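PDB 1YSJ: N-acetylcysteine deacetylase, which probably removes the acetyl group from N-acetylcysteine to yield cysteine and acetate, using two divalent metal ions, in a pathway that degrades S-(2-succino)cysteine. Local coordinates for residues I98-I103 and T118-G123; E43-S48 and F111-D116. The protein carries 1 engineered substitution. All coordinates share one frame; numbering follows the deposited sequence.

Contact 1: I98-I103 and T118-G123; sequences IDALPI and TMHACG. With NI (nickel (II) ion), chain C; NI (nickel (II) ion), chain D.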
ATOM      1  N   ILE A  98      19.457  26.183  13.879  1.00 44.65           N
ATOM      2  CA  ILE A  98      20.728  25.571  14.310  1.00 43.29           C
ATOM      3  C   ILE A  98      20.884  24.053  14.078  1.00 44.77           C
ATOM      4  O   ILE A  98      21.942  23.494  14.370  1.00 44.97           O
ATOM      5  CB  ILE A  98      21.060  25.919  15.800  1.00 44.45           C
ATOM      6  CG1 ILE A  98      20.086  25.230  16.774  1.00 43.27           C
ATOM      7  CG2 ILE A  98      21.074  27.430  16.007  1.00 42.39           C
ATOM      8  CD1 ILE A  98      20.504  25.310  18.245  1.00 40.41           C
ATOM      9  N   ASP A  99      19.842  23.395  13.566  1.00 45.00           N
ATOM     10  CA  ASP A  99      19.841  21.929  13.416  1.00 44.54           C
ATOM     11  C   ASP A  99      20.335  21.417  12.052  1.00 43.97           C
ATOM     12  O   ASP A  99      20.175  22.082  11.033  1.00 42.92           O
ATOM     13  CB  ASP A  99      18.453  21.348  13.737  1.00 43.61           C
ATOM     14  CG  ASP A  99      17.358  21.848  12.794  1.00 45.52           C
ATOM     15  OD1 ASP A  99      17.454  22.981  12.262  1.00 42.31           O
ATOM     16  OD2 ASP A  99      16.376  21.099  12.603  1.00 47.97           O
ATOM     17  N   ALA A 100      20.932  20.226  12.059  1.00 44.33           N
ATOM     18  CA  ALA A 100      21.427  19.569  10.847  1.00 42.67           C
ATOM     19  C   ALA A 100      20.505  18.423  10.399  1.00 43.17           C
ATOM     20  O   ALA A 100      19.366  18.314  10.867  1.00 41.82           O
ATOM     21  CB  ALA A 100      22.835  19.069  11.069  1.00 42.38           C
ATOM     22  N   LEU A 101      21.006  17.565   9.510  1.00 43.15           N
ATOM     23  CA  LEU A 101      20.185  16.529   8.872  1.00 43.86           C
ATOM     24  C   LEU A 101      20.787  15.125   8.915  1.00 43.31           C
ATOM     25  O   LEU A 101      22.009  14.981   8.910  1.00 42.70           O
ATOM     26  CB  LEU A 101      19.887  16.915   7.422  1.00 42.33           C
ATOM     27  CG  LEU A 101      18.822  17.997   7.227  1.00 48.01           C
ATOM     28  CD1 LEU A 101      19.027  18.690   5.891  1.00 46.10           C
ATOM     29  CD2 LEU A 101      17.400  17.429   7.354  1.00 47.73           C
ATOM     30  N   PRO A 102      19.925  14.084   8.951  1.00 43.98           N
ATOM     31  CA  PRO A 102      20.386  12.689   8.946  1.00 44.01           C
ATOM     32  C   PRO A 102      20.853  12.237   7.558  1.00 45.13           C
ATOM     33  O   PRO A 102      20.302  11.289   6.984  1.00 45.76           O
ATOM     34  CB  PRO A 102      19.140  11.911   9.378  1.00 44.09           C
ATOM     35  CG  PRO A 102      18.000  12.736   8.863  1.00 42.77           C
ATOM     36  CD  PRO A 102      18.450  14.169   9.019  1.00 43.79           C
ATOM     37  N   ILE A 103      21.866  12.915   7.028  1.00 45.28           N
ATOM     38  CA  ILE A 103      22.415  12.587   5.722  1.00 45.61           C
ATOM     39  C   ILE A 103      23.936  12.476   5.835  1.00 45.55           C
ATOM     40  O   ILE A 103      24.564  13.262   6.546  1.00 45.89           O
ATOM     41  CB  ILE A 103      22.045  13.661   4.661  1.00 46.51           C
ATOM     42  CG1 ILE A 103      20.548  13.984   4.694  1.00 45.11           C
ATOM     43  CG2 ILE A 103      22.465  13.204   3.262  1.00 46.22           C
ATOM     44  CD1 ILE A 103      20.180  15.309   4.055  1.00 45.54           C
ATOM     45  N   THR A 118      25.343  12.331   9.640  1.00 41.43           N
ATOM     46  CA  THR A 118      24.802  13.645   9.978  1.00 41.22           C
ATOM     47  C   THR A 118      25.563  14.734   9.218  1.00 41.98           C
ATOM     48  O   THR A 118      26.784  14.661   9.067  1.00 41.66           O
ATOM     49  CB  THR A 118      24.826  13.904  11.505  1.00 41.48           C
ATOM     50  OG1 THR A 118      24.164  12.828  12.178  1.00 43.60           O
ATOM     51  CG2 THR A 118      24.104  15.206  11.864  1.00 40.06           C
HETATM   52  N   MSE A 119      24.829  15.728   8.723  1.00 42.47           N
HETATM   53  CA  MSE A 119      25.414  16.812   7.940  1.00 45.76           C
HETATM   54  C   MSE A 119      24.555  18.066   7.940  1.00 44.08           C
HETATM   55  O   MSE A 119      23.331  17.987   7.860  1.00 44.04           O
HETATM   56  CB  MSE A 119      25.658  16.372   6.493  1.00 43.41           C
HETATM   57  CG  MSE A 119      25.954  17.519   5.539  1.00 47.40           C
HETATM   58 SE   MSE A 119      26.018  17.036   3.654  1.00 55.61          SE
HETATM   59  CE  MSE A 119      24.778  15.584   3.673  1.00 57.07           C
ATOM     60  N   HIS A 120      25.220  19.216   8.007  1.00 43.93           N
ATOM     61  CA  HIS A 120      24.587  20.504   7.770  1.00 43.12           C
ATOM     62  C   HIS A 120      24.391  20.726   6.268  1.00 43.55           C
ATOM     63  O   HIS A 120      25.074  21.549   5.655  1.00 45.61           O
ATOM     64  CB  HIS A 120      25.422  21.633   8.393  1.00 42.66           C
ATOM     65  CG  HIS A 120      25.043  21.952   9.806  1.00 37.89           C
ATOM     66  ND1 HIS A 120      23.814  22.478  10.145  1.00 39.20           N
ATOM     67  CD2 HIS A 120      25.731  21.829  10.965  1.00 36.18           C
ATOM     68  CE1 HIS A 120      23.758  22.655  11.453  1.00 37.61           C
ATOM     69  NE2 HIS A 120      24.908  22.266  11.974  1.00 37.61           N
ATOM     70  N   ALA A 121      23.447  19.986   5.689  1.00 43.33           N
ATOM     71  CA  ALA A 121      23.199  20.002   4.245  1.00 43.04           C
ATOM     72  C   ALA A 121      22.201  21.083   3.819  1.00 42.28           C
ATOM     73  O   ALA A 121      21.772  21.126   2.666  1.00 41.83           O
ATOM     74  CB  ALA A 121      22.730  18.623   3.775  1.00 42.61           C
ATOM     75  N   CYS A 122      21.839  21.954   4.750  1.00 44.53           N
ATOM     76  CA  CYS A 122      20.902  23.035   4.466  1.00 44.37           C
ATOM     77  C   CYS A 122      21.482  24.412   4.827  1.00 43.61           C
ATOM     78  O   CYS A 122      20.789  25.420   4.746  1.00 42.91           O
ATOM     79  CB  CYS A 122      19.576  22.784   5.189  1.00 43.32           C
ATOM     80  SG  CYS A 122      18.129  23.516   4.375  1.00 47.00           S
ATOM     81  N   GLY A 123      22.756  24.437   5.224  1.00 44.23           N
ATOM     82  CA  GLY A 123      23.468  25.690   5.514  1.00 43.62           C
ATOM     83  C   GLY A 123      23.108  26.392   6.820  1.00 44.48           C
ATOM     84  O   GLY A 123      23.372  27.581   6.974  1.00 45.40           O
TER
HETATM   85 NI    NI C 381      17.075  25.111   6.046  1.00 35.06          NI
HETATM   86 NI    NI D 382      16.249  21.975   5.235  1.00 42.62          NI
HETATM   87  O   HOH W   1      23.900  21.450  14.673  1.00 30.47           O
HETATM   88  O   HOH W   2      15.424  24.231   5.836  1.00 39.70           O
HETATM   89  O   HOH W   3      15.781  26.431   7.371  0.50 29.47           O
HETATM   90  O   HOH W   4      14.488  22.654   3.851  1.00 49.38           O

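Contact 2: E43-S48 and F111-D116; sequences EHPELS and FASKVD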
ATOM      1  N   GLU A  43      31.403  20.874  11.075  1.00 41.67           N
ATOM      2  CA  GLU A  43      32.210  19.720  11.443  1.00 42.77           C
ATOM      3  C   GLU A  43      31.552  18.866  12.523  1.00 42.36           C
ATOM      4  O   GLU A  43      31.751  17.653  12.561  1.00 43.27           O
ATOM      5  CB  GLU A  43      33.559  20.212  11.948  1.00 43.63           C
ATOM      6  CG  GLU A  43      34.673  19.203  11.902  1.00 49.58           C
ATOM      7  CD  GLU A  43      36.021  19.848  12.138  1.00 58.43           C
ATOM      8  OE1 GLU A  43      36.973  19.112  12.473  1.00 63.85           O
ATOM      9  OE2 GLU A  43      36.126  21.092  11.992  1.00 58.34           O
ATOM     10  N   HIS A  44      30.789  19.508  13.405  1.00 42.34           N
ATOM     11  CA  HIS A  44      30.107  18.822  14.497  1.00 41.47           C
ATOM     12  C   HIS A  44      28.588  19.065  14.441  1.00 42.09           C
ATOM     13  O   HIS A  44      28.026  19.738  15.311  1.00 40.96           O
ATOM     14  CB  HIS A  44      30.684  19.264  15.846  1.00 40.92           C
ATOM     15  CG  HIS A  44      32.173  19.121  15.940  1.00 43.83           C
ATOM     16  ND1 HIS A  44      32.803  17.894  15.987  1.00 46.41           N
ATOM     17  CD2 HIS A  44      33.156  20.051  15.992  1.00 38.09           C
ATOM     18  CE1 HIS A  44      34.108  18.076  16.068  1.00 46.76           C
ATOM     19  NE2 HIS A  44      34.348  19.375  16.074  1.00 49.85           N
ATOM     20  N   PRO A  45      27.917  18.512  13.412  1.00 42.19           N
ATOM     21  CA  PRO A  45      26.496  18.782  13.257  1.00 42.20           C
ATOM     22  C   PRO A  45      25.637  17.959  14.216  1.00 42.72           C
ATOM     23  O   PRO A  45      26.010  16.845  14.585  1.00 41.25           O
ATOM     24  CB  PRO A  45      26.226  18.374  11.807  1.00 41.20           C
ATOM     25  CG  PRO A  45      27.195  17.315  11.535  1.00 41.20           C
ATOM     26  CD  PRO A  45      28.420  17.613  12.353  1.00 41.40           C
ATOM     27  N   GLU A  46      24.496  18.516  14.606  1.00 41.65           N
ATOM     28  CA  GLU A  46      23.565  17.830  15.493  1.00 43.18           C
ATOM     29  C   GLU A  46      22.152  17.846  14.912  1.00 42.30           C
ATOM     30  O   GLU A  46      21.774  18.776  14.202  1.00 43.23           O
ATOM     31  CB  GLU A  46      23.600  18.457  16.902  1.00 43.76           C
ATOM     32  CG  GLU A  46      24.921  18.227  17.659  1.00 43.08           C
ATOM     33  CD  GLU A  46      25.044  19.053  18.936  1.00 45.88           C
ATOM     34  OE1 GLU A  46      24.995  20.296  18.837  1.00 45.36           O
ATOM     35  OE2 GLU A  46      25.210  18.464  20.034  1.00 42.84           O
ATOM     36  N   LEU A  47      21.382  16.808  15.218  1.00 42.44           N
ATOM     37  CA  LEU A  47      20.012  16.669  14.711  1.00 42.43           C
ATOM     38  C   LEU A  47      19.004  17.499  15.516  1.00 40.41           C
ATOM     39  O   LEU A  47      19.317  17.951  16.611  1.00 40.43           O
ATOM     40  CB  LEU A  47      19.607  15.187  14.667  1.00 41.30           C
ATOM     41  CG  LEU A  47      20.484  14.290  13.778  1.00 41.28           C
ATOM     42  CD1 LEU A  47      20.183  12.813  13.960  1.00 33.93           C
ATOM     43  CD2 LEU A  47      20.335  14.675  12.318  1.00 41.74           C
ATOM     44  N   SER A  48      17.815  17.706  14.947  1.00 41.03           N
ATOM     45  CA  SER A  48      16.702  18.428  15.594  1.00 42.94           C
ATOM     46  C   SER A  48      16.484  18.021  17.049  1.00 43.04           C
ATOM     47  O   SER A  48      16.353  16.832  17.346  1.00 43.07           O
ATOM     48  CB  SER A  48      15.395  18.208  14.814  1.00 42.42           C
ATOM     49  OG  SER A  48      15.443  18.789  13.519  1.00 43.69           O
ATOM     50  N   PHE A 111      36.746  20.291   6.595  1.00 39.52           N
ATOM     51  CA  PHE A 111      35.933  20.533   7.782  1.00 39.51           C
ATOM     52  C   PHE A 111      34.577  19.828   7.690  1.00 40.21           C
ATOM     53  O   PHE A 111      33.609  20.237   8.339  1.00 41.02           O
ATOM     54  CB  PHE A 111      35.747  22.040   7.995  1.00 38.28           C
ATOM     55  CG  PHE A 111      35.189  22.761   6.795  1.00 39.95           C
ATOM     56  CD1 PHE A 111      33.813  22.905   6.630  1.00 38.84           C
ATOM     57  CD2 PHE A 111      36.038  23.299   5.832  1.00 34.15           C
ATOM     58  CE1 PHE A 111      33.293  23.568   5.520  1.00 37.89           C
ATOM     59  CE2 PHE A 111      35.529  23.965   4.722  1.00 36.36           C
ATOM     60  CZ  PHE A 111      34.152  24.101   4.567  1.00 37.12           C
ATOM     61  N   ALA A 112      34.515  18.769   6.885  1.00 40.42           N
ATOM     62  CA  ALA A 112      33.294  17.984   6.724  1.00 40.26           C
ATOM     63  C   ALA A 112      32.893  17.325   8.039  1.00 41.11           C
ATOM     64  O   ALA A 112      33.744  17.059   8.894  1.00 39.94           O
ATOM     65  CB  ALA A 112      33.476  16.935   5.639  1.00 40.10           C
ATOM     66  N   SER A 113      31.595  17.070   8.195  1.00 41.09           N
ATOM     67  CA  SER A 113      31.068  16.419   9.390  1.00 40.93           C
ATOM     68  C   SER A 113      31.954  15.267   9.839  1.00 41.74           C
ATOM     69  O   SER A 113      32.299  14.382   9.046  1.00 40.03           O
ATOM     70  CB  SER A 113      29.649  15.910   9.144  1.00 41.00           C
ATOM     71  OG  SER A 113      29.219  15.075  10.202  1.00 40.33           O
ATOM     72  N   LYS A 114      32.326  15.300  11.114  1.00 42.64           N
ATOM     73  CA  LYS A 114      33.052  14.205  11.745  1.00 44.14           C
ATOM     74  C   LYS A 114      32.068  13.193  12.341  1.00 43.38           C
ATOM     75  O   LYS A 114      32.475  12.178  12.910  1.00 43.29           O
ATOM     76  CB  LYS A 114      34.022  14.742  12.803  1.00 43.60           C
ATOM     77  CG  LYS A 114      35.193  15.508  12.202  1.00 45.85           C
ATOM     78  CD  LYS A 114      36.224  15.917  13.249  1.00 48.57           C
ATOM     79  CE  LYS A 114      37.649  15.833  12.688  1.00 56.63           C
ATOM     80  NZ  LYS A 114      37.920  16.784  11.564  1.00 55.73           N
ATOM     81  N   VAL A 115      30.777  13.485  12.190  1.00 42.01           N
ATOM     82  CA  VAL A 115      29.702  12.583  12.587  1.00 43.20           C
ATOM     83  C   VAL A 115      29.072  11.947  11.340  1.00 43.57           C
ATOM     84  O   VAL A 115      28.289  12.588  10.633  1.00 43.24           O
ATOM     85  CB  VAL A 115      28.607  13.332  13.396  1.00 45.52           C
ATOM     86  CG1 VAL A 115      27.564  12.349  13.941  1.00 43.10           C
ATOM     87  CG2 VAL A 115      29.233  14.169  14.523  1.00 43.60           C
ATOM     88  N   ASP A 116      29.427  10.691  11.075  1.00 43.03           N
ATOM     89  CA  ASP A 116      28.919   9.952   9.916  1.00 43.94           C
ATOM     90  C   ASP A 116      27.395   9.811   9.939  1.00 44.05           C
ATOM     91  O   ASP A 116      26.814   9.388  10.939  1.00 45.73           O
ATOM     92  CB  ASP A 116      29.572   8.566   9.832  1.00 44.12           C
ATOM     93  CG  ASP A 116      31.066   8.624   9.495  1.00 48.39           C
ATOM     94  OD1 ASP A 116      31.730   7.575   9.624  1.00 53.21           O
ATOM     95  OD2 ASP A 116      31.583   9.699   9.102  1.00 50.93           O
TER

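Contact 1: I98-I103 and T118-G123
The imidazole of H120 takes the methyl of A100 squarely over one face: CB of A100 lies 3.7 Å from the ring centroid and 9° off the ring normal, a CH-pi contact. At the ring's edge, in its plane, comes the carbonyl O of I98, 3.5 Å from CE1 of H120. A water joins the same two residues, giving a hydrogen to I98 O and bonding to NE2 of H120, and these contacts together probably limit the ring's rotation. Beyond the ring the backbones pair through a single antiparallel bridge, a hydrogen-bonded pair. M119 N reaches L101 O at 2.9 Å within the carbonyl plane, whereas in the return bond L101 N sits 39° above the plane of the M119 carbonyl. Farther along, the selenomethionine M119 runs extended through chi2 and then bends at chi3, which brings CE against CG2 of I103. L101 CD1 also packs on CB of A121 and CB of C122.

Past the bridge, C122 turns to the metals. With chi1 at -152°, its SG is anti to the backbone N and bridges the two nickel ions, at 2.5 Å from the chain C ion and 2.6 Å from the chain D ion. H124 and H182 complete the protein ligands of one ion, E158 and H374 those of the other. D99 OD1 bonds to H124 ND1 and probably helps orient that ligand, while OD2 is held by S48 OG and E158 N. This is the dinuclear metal centre of an M20 family peptidase, with SG of C122 and a water both bridging the two ions.

Contact 2: E43-S48 and F111-D116
E43 and K114 meet through their backbones in the tight part of this contact. K114 N donates to E43 O at 2.8 Å in a nearly straight bond (176° at the hydrogen), and CA of S113 adds a CA-H...O contact to the same oxygen. Next to this, the ring of P45 presses its CG to 3.3 Å from OG of S113.

Toward the solvent lies the side chain of K114. E43 is extended, its CG anti to the backbone N (chi1 -159°), and runs alongside the lysine, both side chains pointing the same way. Their aliphatic parts touch, CG of E43 to CG of K114, at 3.7 Å. The lysine bends near its end to deliver NZ to OE1 of E43 at 2.7 Å, a salt bridge at the rim that meets the carboxylate on its anti side and 32° out of its plane. Here the other contacts are long: CD of K114 stands 4.1 Å from CE1 of H44, and CG2 of the exposed V115 lies 4.2 Å from CD of P45.

The contact lies outside the metal site, the P45 side chain about 12 Å from a nickel ion. E43 is the last residue of helix 28-43, and the chain leaves helical geometry at H44. Segment 111-116, part of the long loop between strand 91-97 and helix 124-139, lies across that helix end, with F111 reaching back onto R38 and R39 and its ring meeting that of H42.

Contacts 1 and 2 have centres about 7 Å apart, on the same side of the chain's centre, and their segments alternate along the chain: 43-48, 98-103, 111-116, 118-123. The last three belong to one long loop between strand 91-97 of the mixed sheet and helix 124-139. The first joins helices 28-43 and 52-64. Contact 1 lies deep, at the nickel ions, and contact 2 nearer the surface. They meet through probable hydrogen bonds, S48 OG with D99 OD2 and S113 OG with T118 O, and through L47 packing on L101 and P102. The loop that supplies the bridging cysteine is thus tied to the polypeptide leaving helix 28-43.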